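Local coordinates for protein amino acid amide racemase (Ochrobactrum anthropi, PDB 6GIO) that binds pyridoxal-5'-phosphate and belongs to the class-III aminotransferase family of fold-type I enzymes that depend on this cofactor, at residues 166-171 against 183-188; 202-207 against 222-227. All blocks are in the same frame, centred on the assembly; numbering follows the deposited sequence.

Contact 1 of 2, residues 166-171 against 183-188; sequences LLPYPD and LELLDY
Leu-167 forks between two leucines of the helix. CD1 of Leu-167 meets CD1 of Leu-186 at 4.0 Å. The other methyl of Leu-167 faces the branch point of Leu-185, with CD2 of Leu-167 4.3 Å from CG of Leu-185. The side chains of Leu-167 and Leu-186 cross at about a right angle, and they touch through one methyl each. Pro-168 adds a third point. CD of the Pro-168 ring lies 4.0 Å from CD2 of Leu-185, and these two side chains also cross nearly at right angles. Leu-185 has CG anti to the backbone N (chi1 -177°), which carries its branch across to both Leu-167 and Pro-168.

Leu-167 lies on strand 164-167, the outermost strand on one side of its sheet, and bonds through its backbone to Ser-134 and Ile-136. Its side chain also packs on Ile-133 and Phe-135. Leu-186 touches Ile-133 as well, and Leu-224 of helix 220-229. The helix 179-191 thus covers one face of the sheet edge, in a beta-alpha-beta crossover from strand 164-167 to the parallel strand 199-204, which passes over strand 131-135.

Leu-167 and Leu-186 are buried, while Leu-185 and Pro-168 are partly exposed. No hydrogen bond crosses between the segments. The helix is held here by apolar packing, which sets position by shape and not by bond direction.

Contact 2 of 2, residues 202-207 against 222-227; sequences VFIEPI and EALQDR
Two flat groups, the ring of Phe-203 and the amide of Gln-225, flank the aliphatic touch of Val-202 and Ile-204 with Leu-224. The ring of Phe-203 sits on the other side of the strand. There it meets the ring of His-140, with their planes inclined, and packs on Asn-116, Ala-119 and Leu-123 of helix 112-127. On the helix side, the flat amide of Gln-225 bonds in its own plane. NE2 of Gln-225 donates to OD1 of Asp-226 at 3.2 Å, a nearly straight bond of 169°. The donor reaches the syn side of the carboxylate from 29° out of the carboxylate plane. OE1 of Gln-225 accepts from the backbone N of Glu-259, so both ends of the amide are held.

Leu-224 carries the contact. Its CG stands anti to the backbone N (chi1 175°), and its methyl CD2 reaches the strand. CD2 of Leu-224 lies 4.1 Å from CG1 of Ile-204 and 4.1 Å from CD1 of the same Ile-204. These two side chains approach tip to tip. CG2 of Val-202 comes to 4.3 Å from that same CD2 of Leu-224.

Beyond Ile-204 the chain enters the cofactor pocket. Glu-205 touches pyridoxal-5'-phosphate, and its carboxylate is held by Tyr-139 N and Ser-209 OG. The arrangement is a helix packed on a strand within the beta-alpha-beta unit 199-204, 220-229, 234-238. It belongs to the central, mostly parallel sheet of the large domain of fold-type I PLP enzymes, with the cofactor site beyond the strand's end.

Both contacts pack a helix on the same seven-stranded sheet. Contact 1 lies at an outermost strand and is partly buried. Contact 2 is on an inner strand, and its strand segment runs into the cofactor pocket. Both are apolar across the segments. Contact 1 includes Pro-168 and Leu-185, partly exposed at the sheet edge, while contact 2 gathers buried aliphatic side chains around a single leucine. Polar bonds also tie one contact to the other, beside the packing of Leu-186 on Leu-224. OD1 of Asp-187 and NE of Arg-227 form a salt bridge of 2.7 Å. OH of Tyr-169 lies 2.8 Å from O of Glu-205, a probable hydrogen bond between residues just past the two strands.

Contact 1 of 2, residues 166-171 against 183-188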
ATOM      1  N   LEU C 166      13.191 -13.618  17.972  1.00 25.47           N
ATOM      2  CA  LEU C 166      11.808 -14.097  18.169  1.00 23.82           C
ATOM      3  C   LEU C 166      11.559 -14.821  19.512  1.00 23.80           C
ATOM      4  O   LEU C 166      12.182 -15.838  19.806  1.00 24.46           O
ATOM      5  CB  LEU C 166      11.408 -15.043  17.050  1.00 24.24           C
ATOM      6  CG  LEU C 166      11.178 -14.419  15.683  1.00 25.62           C
ATOM      7  CD1 LEU C 166      10.936 -15.549  14.676  1.00 29.75           C
ATOM      8  CD2 LEU C 166      10.018 -13.436  15.638  1.00 25.04           C
ATOM      9  N   LEU C 167      10.625 -14.309  20.315  1.00 23.91           N
ATOM     10  CA  LEU C 167      10.317 -14.869  21.621  1.00 23.37           C
ATOM     11  C   LEU C 167       8.945 -15.461  21.613  1.00 23.50           C
ATOM     12  O   LEU C 167       8.096 -14.958  20.885  1.00 23.78           O
ATOM     13  CB  LEU C 167      10.300 -13.753  22.657  1.00 23.88           C
ATOM     14  CG  LEU C 167      11.581 -12.950  22.894  1.00 25.23           C
ATOM     15  CD1 LEU C 167      11.280 -11.764  23.782  1.00 26.23           C
ATOM     16  CD2 LEU C 167      12.653 -13.832  23.500  1.00 26.66           C
ATOM     17  N   PRO C 168       8.680 -16.476  22.475  1.00 24.20           N
ATOM     18  CA  PRO C 168       7.315 -16.934  22.638  1.00 24.26           C
ATOM     19  C   PRO C 168       6.416 -15.853  23.224  1.00 23.83           C
ATOM     20  O   PRO C 168       6.843 -15.029  24.075  1.00 21.81           O
ATOM     21  CB  PRO C 168       7.450 -18.126  23.606  1.00 25.08           C
ATOM     22  CG  PRO C 168       8.884 -18.532  23.560  1.00 25.51           C
ATOM     23  CD  PRO C 168       9.611 -17.260  23.314  1.00 25.59           C
ATOM     24  N   TYR C 169       5.178 -15.824  22.747  1.00 22.87           N
ATOM     25  CA  TYR C 169       4.168 -14.966  23.360  1.00 23.44           C
ATOM     26  C   TYR C 169       3.427 -15.786  24.444  1.00 22.90           C
ATOM     27  O   TYR C 169       2.834 -16.818  24.161  1.00 23.68           O
ATOM     28  CB  TYR C 169       3.227 -14.401  22.276  1.00 22.19           C
ATOM     29  CG  TYR C 169       2.380 -13.198  22.628  1.00 20.97           C
ATOM     30  CD1 TYR C 169       1.188 -13.340  23.300  1.00 21.68           C
ATOM     31  CD2 TYR C 169       2.741 -11.895  22.185  1.00 21.17           C
ATOM     32  CE1 TYR C 169       0.359 -12.239  23.549  1.00 22.00           C
ATOM     33  CE2 TYR C 169       1.933 -10.806  22.420  1.00 20.25           C
ATOM     34  CZ  TYR C 169       0.743 -10.975  23.120  1.00 21.04           C
ATOM     35  OH  TYR C 169      -0.091  -9.897  23.359  1.00 20.36           O
ATOM     36  N   PRO C 170       3.524 -15.357  25.695  1.00 22.87           N
ATOM     37  CA  PRO C 170       2.909 -16.119  26.771  1.00 24.64           C
ATOM     38  C   PRO C 170       1.410 -16.228  26.624  1.00 26.43           C
ATOM     39  O   PRO C 170       0.718 -15.197  26.534  1.00 24.87           O
ATOM     40  CB  PRO C 170       3.174 -15.284  28.017  1.00 24.09           C
ATOM     41  CG  PRO C 170       4.086 -14.205  27.630  1.00 23.90           C
ATOM     42  CD  PRO C 170       4.239 -14.158  26.168  1.00 22.98           C
ATOM     43  N   ASP C 171       0.931 -17.462  26.649  1.00 25.67           N
ATOM     44  CA  ASP C 171      -0.416 -17.797  26.265  1.00 25.97           C
ATOM     45  C   ASP C 171      -1.120 -18.472  27.463  1.00 25.67           C
ATOM     46  O   ASP C 171      -0.860 -19.627  27.755  1.00 26.67           O
ATOM     47  CB  ASP C 171      -0.325 -18.754  25.097  1.00 26.25           C
ATOM     48  CG  ASP C 171      -1.674 -19.251  24.631  1.00 27.90           C
ATOM     49  OD1 ASP C 171      -2.728 -18.967  25.276  1.00 28.62           O
ATOM     50  OD2 ASP C 171      -1.660 -19.931  23.600  1.00 31.40           O
ATOM     51  N   LEU C 183      10.321 -13.301  30.002  1.00 22.40           N
ATOM     52  CA  LEU C 183      11.189 -12.217  30.472  1.00 24.76           C
ATOM     53  C   LEU C 183      12.565 -12.728  30.794  1.00 24.51           C
ATOM     54  O   LEU C 183      13.562 -12.073  30.517  1.00 24.51           O
ATOM     55  CB  LEU C 183      10.593 -11.535  31.690  1.00 24.56           C
ATOM     56  CG  LEU C 183       9.295 -10.800  31.404  1.00 27.90           C
ATOM     57  CD1 LEU C 183       8.584 -10.433  32.720  1.00 30.08           C
ATOM     58  CD2 LEU C 183       9.503  -9.582  30.477  1.00 27.52           C
ATOM     59  N   GLU C 184      12.641 -13.905  31.416  1.00 26.08           N
ATOM     60  CA  GLU C 184      13.937 -14.533  31.806  1.00 27.74           C
ATOM     61  C   GLU C 184      14.765 -14.827  30.539  1.00 25.47           C
ATOM     62  O   GLU C 184      15.906 -14.499  30.503  1.00 23.35           O
ATOM     63  CB  GLU C 184      13.668 -15.720  32.750  1.00 33.07           C
ATOM     64  CG  GLU C 184      14.790 -16.740  32.869  1.00 41.05           C
ATOM     65  CD  GLU C 184      14.791 -17.715  34.046  1.00 49.88           C
ATOM     66  OE1 GLU C 184      14.656 -18.924  33.842  1.00 52.59           O
ATOM     67  OE2 GLU C 184      14.979 -17.272  35.153  1.00 58.11           O
ATOM     68  N   LEU C 185      14.137 -15.437  29.545  1.00 22.65           N
ATOM     69  CA  LEU C 185      14.728 -15.745  28.271  1.00 23.96           C
ATOM     70  C   LEU C 185      15.279 -14.489  27.582  1.00 21.82           C
ATOM     71  O   LEU C 185      16.369 -14.517  27.035  1.00 20.56           O
ATOM     72  CB  LEU C 185      13.702 -16.466  27.374  1.00 23.98           C
ATOM     73  CG  LEU C 185      14.134 -16.949  26.010  1.00 26.38           C
ATOM     74  CD1 LEU C 185      15.343 -17.857  26.056  1.00 26.80           C
ATOM     75  CD2 LEU C 185      12.994 -17.716  25.375  1.00 28.93           C
ATOM     76  N   LEU C 186      14.535 -13.395  27.623  1.00 21.42           N
ATOM     77  CA  LEU C 186      14.982 -12.132  27.040  1.00 23.21           C
ATOM     78  C   LEU C 186      16.159 -11.594  27.809  1.00 24.33           C
ATOM     79  O   LEU C 186      17.151 -11.143  27.192  1.00 24.28           O
ATOM     80  CB  LEU C 186      13.890 -11.083  27.011  1.00 24.75           C
ATOM     81  CG  LEU C 186      14.228  -9.702  26.463  1.00 24.67           C
ATOM     82  CD1 LEU C 186      14.549  -9.780  24.972  1.00 25.26           C
ATOM     83  CD2 LEU C 186      13.102  -8.718  26.740  1.00 24.60           C
ATOM     84  N   ASP C 187      16.062 -11.636  29.135  1.00 25.16           N
ATOM     85  CA  ASP C 187      17.190 -11.188  29.984  1.00 27.72           C
ATOM     86  C   ASP C 187      18.450 -11.966  29.628  1.00 25.51           C
ATOM     87  O   ASP C 187      19.548 -11.399  29.641  1.00 26.46           O
ATOM     88  CB  ASP C 187      16.933 -11.423  31.465  1.00 28.17           C
ATOM     89  CG  ASP C 187      15.859 -10.546  32.027  1.00 35.99           C
ATOM     90  OD1 ASP C 187      15.585  -9.429  31.483  1.00 39.96           O
ATOM     91  OD2 ASP C 187      15.287 -10.985  33.056  1.00 40.01           O
ATOM     92  N   TYR C 188      18.289 -13.263  29.336  1.00 24.10           N
ATOM     93  CA  TYR C 188      19.422 -14.127  28.995  1.00 23.80           C
ATOM     94  C   TYR C 188      20.032 -13.751  27.663  1.00 22.00           C
ATOM     95  O   TYR C 188      21.247 -13.659  27.545  1.00 21.85           O
ATOM     96  CB  TYR C 188      19.028 -15.618  28.956  1.00 25.27           C
ATOM     97  CG  TYR C 188      20.222 -16.547  28.909  1.00 25.98           C
ATOM     98  CD1 TYR C 188      21.085 -16.691  30.019  1.00 26.33           C
ATOM     99  CD2 TYR C 188      20.482 -17.302  27.773  1.00 27.21           C
ATOM    100  CE1 TYR C 188      22.175 -17.559  29.969  1.00 27.21           C
ATOM    101  CE2 TYR C 188      21.554 -18.156  27.708  1.00 26.75           C
ATOM    102  CZ  TYR C 188      22.392 -18.298  28.797  1.00 28.74           C
ATOM    103  OH  TYR C 188      23.458 -19.168  28.660  1.00 30.26           O
TER

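Contact 2 of 2, residues 202-207 against 222-227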
ATOM      1  N   VAL C 202      11.422  -3.008  19.921  1.00 23.83           N
ATOM      2  CA  VAL C 202      10.652  -4.229  20.184  1.00 21.66           C
ATOM      3  C   VAL C 202       9.304  -3.959  19.614  1.00 22.29           C
ATOM      4  O   VAL C 202       8.747  -2.874  19.857  1.00 21.36           O
ATOM      5  CB  VAL C 202      10.531  -4.580  21.705  1.00 22.81           C
ATOM      6  CG1 VAL C 202      10.141  -3.382  22.544  1.00 22.85           C
ATOM      7  CG2 VAL C 202       9.563  -5.738  21.953  1.00 23.32           C
ATOM      8  N   PHE C 203       8.783  -4.944  18.863  1.00 21.35           N
ATOM      9  CA  PHE C 203       7.448  -4.860  18.293  1.00 21.28           C
ATOM     10  C   PHE C 203       6.452  -5.693  19.046  1.00 20.72           C
ATOM     11  O   PHE C 203       6.621  -6.931  19.171  1.00 21.21           O
ATOM     12  CB  PHE C 203       7.446  -5.320  16.855  1.00 21.80           C
ATOM     13  CG  PHE C 203       7.913  -4.278  15.873  1.00 22.75           C
ATOM     14  CD1 PHE C 203       9.253  -3.953  15.782  1.00 23.26           C
ATOM     15  CD2 PHE C 203       7.000  -3.670  14.990  1.00 21.59           C
ATOM     16  CE1 PHE C 203       9.697  -3.011  14.845  1.00 25.11           C
ATOM     17  CE2 PHE C 203       7.426  -2.750  14.062  1.00 22.45           C
ATOM     18  CZ  PHE C 203       8.781  -2.413  13.977  1.00 24.86           C
ATOM     19  N   ILE C 204       5.371  -5.038  19.460  1.00 21.37           N
ATOM     20  CA  ILE C 204       4.375  -5.632  20.384  1.00 24.07           C
ATOM     21  C   ILE C 204       2.979  -5.559  19.792  1.00 24.80           C
ATOM     22  O   ILE C 204       2.478  -4.433  19.537  1.00 24.76           O
ATOM     23  CB  ILE C 204       4.318  -4.857  21.717  1.00 23.95           C
ATOM     24  CG1 ILE C 204       5.619  -4.974  22.498  1.00 24.23           C
ATOM     25  CG2 ILE C 204       3.160  -5.337  22.577  1.00 25.87           C
ATOM     26  CD1 ILE C 204       5.700  -3.994  23.670  1.00 27.02           C
ATOM     27  N   GLU C 205       2.368  -6.719  19.533  1.00 23.84           N
ATOM     28  CA  GLU C 205       0.923  -6.789  19.412  1.00 24.40           C
ATOM     29  C   GLU C 205       0.313  -6.888  20.836  1.00 24.17           C
ATOM     30  O   GLU C 205       0.645  -7.814  21.586  1.00 23.77           O
ATOM     31  CB  GLU C 205       0.486  -8.042  18.630  1.00 25.88           C
ATOM     32  CG  GLU C 205       0.927  -8.144  17.180  1.00 27.93           C
ATOM     33  CD  GLU C 205       0.189  -9.261  16.447  1.00 28.21           C
ATOM     34  OE1 GLU C 205       0.795 -10.208  15.967  1.00 28.43           O
ATOM     35  OE2 GLU C 205      -1.028  -9.205  16.348  1.00 29.80           O
ATOM     36  N   PRO C 206      -0.602  -5.975  21.198  1.00 26.16           N
ATOM     37  CA  PRO C 206      -1.234  -6.014  22.529  1.00 25.87           C
ATOM     38  C   PRO C 206      -2.257  -7.128  22.708  1.00 24.02           C
ATOM     39  O   PRO C 206      -2.583  -7.470  23.824  1.00 24.11           O
ATOM     40  CB  PRO C 206      -1.863  -4.643  22.676  1.00 26.75           C
ATOM     41  CG  PRO C 206      -2.114  -4.172  21.278  1.00 29.47           C
ATOM     42  CD  PRO C 206      -1.089  -4.839  20.389  1.00 27.37           C
ATOM     43  N   ILE C 207      -2.739  -7.684  21.619  1.00 23.70           N
ATOM     44  CA  ILE C 207      -3.394  -8.992  21.584  1.00 23.61           C
ATOM     45  C   ILE C 207      -2.796  -9.637  20.376  1.00 21.72           C
ATOM     46  O   ILE C 207      -2.705  -9.012  19.324  1.00 23.00           O
ATOM     47  CB  ILE C 207      -4.927  -8.885  21.380  1.00 25.04           C
ATOM     48  CG1 ILE C 207      -5.526  -8.122  22.551  1.00 25.80           C
ATOM     49  CG2 ILE C 207      -5.539 -10.273  21.238  1.00 25.52           C
ATOM     50  CD1 ILE C 207      -6.973  -7.722  22.403  1.00 25.39           C
ATOM     51  N   GLU C 222       3.822  -4.676  30.066  1.00 24.32           N
ATOM     52  CA  GLU C 222       4.435  -3.540  30.784  1.00 27.00           C
ATOM     53  C   GLU C 222       5.825  -3.871  31.283  1.00 26.58           C
ATOM     54  O   GLU C 222       6.716  -3.014  31.276  1.00 27.16           O
ATOM     55  CB  GLU C 222       3.572  -3.044  31.962  1.00 28.46           C
ATOM     56  CG  GLU C 222       4.151  -1.774  32.609  1.00 31.58           C
ATOM     57  CD  GLU C 222       3.231  -1.106  33.625  1.00 33.31           C
ATOM     58  OE1 GLU C 222       2.151  -1.625  33.922  1.00 34.32           O
ATOM     59  OE2 GLU C 222       3.596  -0.041  34.153  1.00 36.26           O
ATOM     60  N   ALA C 223       6.014  -5.101  31.750  1.00 26.59           N
ATOM     61  CA  ALA C 223       7.334  -5.522  32.217  1.00 27.12           C
ATOM     62  C   ALA C 223       8.319  -5.649  31.029  1.00 26.75           C
ATOM     63  O   ALA C 223       9.503  -5.343  31.152  1.00 22.22           O
ATOM     64  CB  ALA C 223       7.242  -6.825  32.998  1.00 27.11           C
ATOM     65  N   LEU C 224       7.808  -6.111  29.882  1.00 24.43           N
ATOM     66  CA  LEU C 224       8.593  -6.191  28.659  1.00 25.14           C
ATOM     67  C   LEU C 224       9.033  -4.818  28.185  1.00 23.86           C
ATOM     68  O   LEU C 224      10.160  -4.642  27.764  1.00 26.60           O
ATOM     69  CB  LEU C 224       7.746  -6.802  27.536  1.00 24.26           C
ATOM     70  CG  LEU C 224       8.383  -6.840  26.170  1.00 25.45           C
ATOM     71  CD1 LEU C 224       9.656  -7.643  26.181  1.00 25.63           C
ATOM     72  CD2 LEU C 224       7.393  -7.462  25.179  1.00 27.55           C
ATOM     73  N   GLN C 225       8.102  -3.876  28.202  1.00 23.09           N
ATOM     74  CA  GLN C 225       8.371  -2.494  27.830  1.00 24.46           C
ATOM     75  C   GLN C 225       9.543  -1.986  28.683  1.00 23.95           C
ATOM     76  O   GLN C 225      10.552  -1.522  28.153  1.00 22.42           O
ATOM     77  CB  GLN C 225       7.126  -1.643  28.045  1.00 24.54           C
ATOM     78  CG  GLN C 225       7.332  -0.140  27.957  1.00 24.39           C
ATOM     79  CD  GLN C 225       6.140   0.617  28.466  1.00 25.68           C
ATOM     80  OE1 GLN C 225       5.302   1.056  27.685  1.00 23.31           O
ATOM     81  NE2 GLN C 225       6.036   0.746  29.798  1.00 25.27           N
ATOM     82  N   ASP C 226       9.410  -2.159  29.984  1.00 24.76           N
ATOM     83  CA  ASP C 226      10.377  -1.627  30.961  1.00 26.83           C
ATOM     84  C   ASP C 226      11.775  -2.258  30.809  1.00 26.53           C
ATOM     85  O   ASP C 226      12.770  -1.534  30.900  1.00 27.70           O
ATOM     86  CB  ASP C 226       9.863  -1.827  32.401  1.00 29.22           C
ATOM     87  CG  ASP C 226       8.656  -0.942  32.737  1.00 32.96           C
ATOM     88  OD1 ASP C 226       8.231  -0.113  31.918  1.00 36.37           O
ATOM     89  OD2 ASP C 226       8.099  -1.095  33.837  1.00 37.29           O
ATOM     90  N   ARG C 227      11.840  -3.584  30.584  1.00 26.84           N
ATOM     91  CA  ARG C 227      13.098  -4.309  30.287  1.00 28.09           C
ATOM     92  C   ARG C 227      13.849  -3.755  29.064  1.00 27.54           C
ATOM     93  O   ARG C 227      15.073  -3.703  29.054  1.00 25.74           O
ATOM     94  CB  ARG C 227      12.847  -5.805  29.994  1.00 33.23           C
ATOM     95  CG  ARG C 227      12.414  -6.701  31.145  1.00 38.40           C
ATOM     96  CD  ARG C 227      13.494  -6.935  32.184  1.00 39.65           C
ATOM     97  NE  ARG C 227      13.447  -8.288  32.758  1.00 40.11           N
ATOM     98  CZ  ARG C 227      12.589  -8.689  33.689  1.00 40.53           C
ATOM     99  NH1 ARG C 227      12.673  -9.922  34.144  1.00 40.37           N
ATOM    100  NH2 ARG C 227      11.640  -7.879  34.152  1.00 40.50           N
TER